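Local atomic coordinates of putative peptidase (Bacteroides fragilis, PDB entry 5DYN), a protein that is a cysteine protease of the clostripain (C11) family and probably activates the B. fragilis toxin by proteolytic cleavage. Residues D149-T152 with Y156-D159. Sequence-based numbering, arbitrary orientation.
Sequences DRRT and YYYD
D149 meets Y156 and Y157 through both its backbone and its carboxylate. D149 N makes a weak hydrogen bond of 3.5 Å to Y157 O, while D149 OD2 accepts a short, nearly straight one from Y156 N (2.7 Å, 167°). With CG turned anti to the backbone N (chi1 -165°), OD2 comes within bonding distance of Y156 N; the carboxylate plane is 21° from that of the Y157 ring, and D149 OD2 is 3.7 Å from Y157 CD2. D149 OD1 closes an Asx turn by accepting from R151 N at 3.1 Å. The turn belongs to the loop that leads into the short strand 158-159 of this clostripain-family domain. R151 then folds back, bent at chi3, and grips the same carboxylate in a side-on salt bridge, R151 NE to D149 OD1 and R151 NH2 to D149 OD2, each at 2.7 Å. Each carboxylate oxygen thus takes two donors from opposite faces of its plane, which should fix the group's rotation and favour its charged form. R151 NH2 also packs 3.4 Å from Y156 CD2 and 3.6 Å from Y157 CE2. Beyond the segments, E120 of the other chain in the assembly forms a salt bridge with R151 NH1 and a hydrogen bond with Y157 OH.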
loop_
_atom_site.group_PDB
_atom_site.type_symbol
_atom_site.label_atom_id
_atom_site.label_comp_id
_atom_site.label_asym_id
_atom_site.label_seq_id
_atom_site.Cartn_x
_atom_site.Cartn_y
_atom_site.Cartn_z
ATOM N N ASP B 149 2.616 -7.018 -12.269
ATOM C CA ASP B 149 1.356 -6.760 -12.955
ATOM C C ASP B 149 1.065 -7.859 -13.971
ATOM O O ASP B 149 1.705 -7.943 -15.017
ATOM C CB ASP B 149 1.392 -5.390 -13.635
ATOM C CG ASP B 149 0.014 -4.905 -14.063
ATOM O OD1 ASP B 149 -0.902 -5.742 -14.231
ATOM O OD2 ASP B 149 -0.151 -3.677 -14.234
ATOM N N ARG B 150 0.079 -8.690 -13.657
ATOM C CA ARG B 150 -0.212 -9.875 -14.453
ATOM C C ARG B 150 -1.233 -9.603 -15.553
ATOM O O ARG B 150 -1.621 -10.507 -16.290
ATOM C CB ARG B 150 -0.699 -10.996 -13.539
ATOM C CG ARG B 150 0.384 -11.498 -12.603
ATOM C CD ARG B 150 1.395 -12.308 -13.388
ATOM N NE ARG B 150 2.771 -11.913 -13.118
ATOM C CZ ARG B 150 3.831 -12.529 -13.634
ATOM N NH1 ARG B 150 3.665 -13.567 -14.442
ATOM N NH2 ARG B 150 5.056 -12.109 -13.342
ATOM N N ARG B 151 -1.660 -8.347 -15.655
ATOM C CA ARG B 151 -2.556 -7.908 -16.717
ATOM C C ARG B 151 -1.740 -7.511 -17.940
ATOM O O ARG B 151 -1.213 -6.400 -17.999
ATOM C CB ARG B 151 -3.410 -6.732 -16.241
ATOM C CG ARG B 151 -4.161 -7.008 -14.950
ATOM C CD ARG B 151 -4.612 -5.727 -14.279
ATOM N NE ARG B 151 -3.481 -4.851 -13.984
ATOM C CZ ARG B 151 -3.573 -3.701 -13.325
ATOM N NH1 ARG B 151 -4.748 -3.282 -12.878
ATOM N NH2 ARG B 151 -2.487 -2.973 -13.105
ATOM N N THR B 152 -1.645 -8.409 -18.918
ATOM C CA THR B 152 -0.713 -8.231 -20.032
ATOM C C THR B 152 -1.005 -7.009 -20.902
ATOM O O THR B 152 -0.167 -6.612 -21.710
ATOM C CB THR B 152 -0.680 -9.475 -20.946
ATOM O OG1 THR B 152 -1.911 -9.576 -21.673
ATOM C CG2 THR B 152 -0.463 -10.738 -20.126
ATOM N N TYR B 156 1.979 -2.642 -15.487
ATOM C CA TYR B 156 2.419 -1.374 -14.911
ATOM C C TYR B 156 3.633 -1.491 -14.001
ATOM O O TYR B 156 4.497 -0.619 -13.998
ATOM C CB TYR B 156 1.284 -0.736 -14.109
ATOM C CG TYR B 156 0.090 -0.291 -14.919
ATOM C CD1 TYR B 156 0.193 -0.051 -16.283
ATOM C CD2 TYR B 156 -1.144 -0.097 -14.309
ATOM C CE1 TYR B 156 -0.905 0.364 -17.019
ATOM C CE2 TYR B 156 -2.245 0.316 -15.032
ATOM C CZ TYR B 156 -2.122 0.546 -16.385
ATOM O OH TYR B 156 -3.224 0.956 -17.099
ATOM N N TYR B 157 3.687 -2.560 -13.216
ATOM C CA TYR B 157 4.618 -2.618 -12.095
ATOM C C TYR B 157 5.679 -3.702 -12.239
ATOM O O TYR B 157 5.364 -4.888 -12.337
ATOM C CB TYR B 157 3.839 -2.827 -10.794
ATOM C CG TYR B 157 2.570 -2.013 -10.723
ATOM C CD1 TYR B 157 2.606 -0.658 -10.411
ATOM C CD2 TYR B 157 1.334 -2.594 -10.981
ATOM C CE1 TYR B 157 1.446 0.093 -10.354
ATOM C CE2 TYR B 157 0.170 -1.850 -10.928
ATOM C CZ TYR B 157 0.232 -0.507 -10.613
ATOM O OH TYR B 157 -0.922 0.236 -10.556
ATOM N N TYR B 158 6.940 -3.281 -12.243
ATOM C CA TYR B 158 8.068 -4.204 -12.265
ATOM C C TYR B 158 8.913 -4.032 -11.012
ATOM O O TYR B 158 8.876 -2.985 -10.371
ATOM C CB TYR B 158 8.933 -3.979 -13.501
ATOM C CG TYR B 158 8.289 -4.396 -14.798
ATOM C CD1 TYR B 158 7.442 -3.535 -15.483
ATOM C CD2 TYR B 158 8.538 -5.648 -15.347
ATOM C CE1 TYR B 158 6.856 -3.913 -16.678
ATOM C CE2 TYR B 158 7.959 -6.034 -16.541
ATOM C CZ TYR B 158 7.118 -5.162 -17.201
ATOM O OH TYR B 158 6.538 -5.541 -18.388
ATOM N N ASP B 159 9.679 -5.058 -10.666
ATOM C CA ASP B 159 10.555 -4.975 -9.507
ATOM C C ASP B 159 11.689 -3.982 -9.760
ATOM O O ASP B 159 12.438 -4.117 -10.724
ATOM C CB ASP B 159 11.117 -6.349 -9.157
ATOM C CG ASP B 159 11.966 -6.323 -7.908
ATOM O OD1 ASP B 159 11.389 -6.294 -6.799
ATOM O OD2 ASP B 159 13.209 -6.324 -8.034
#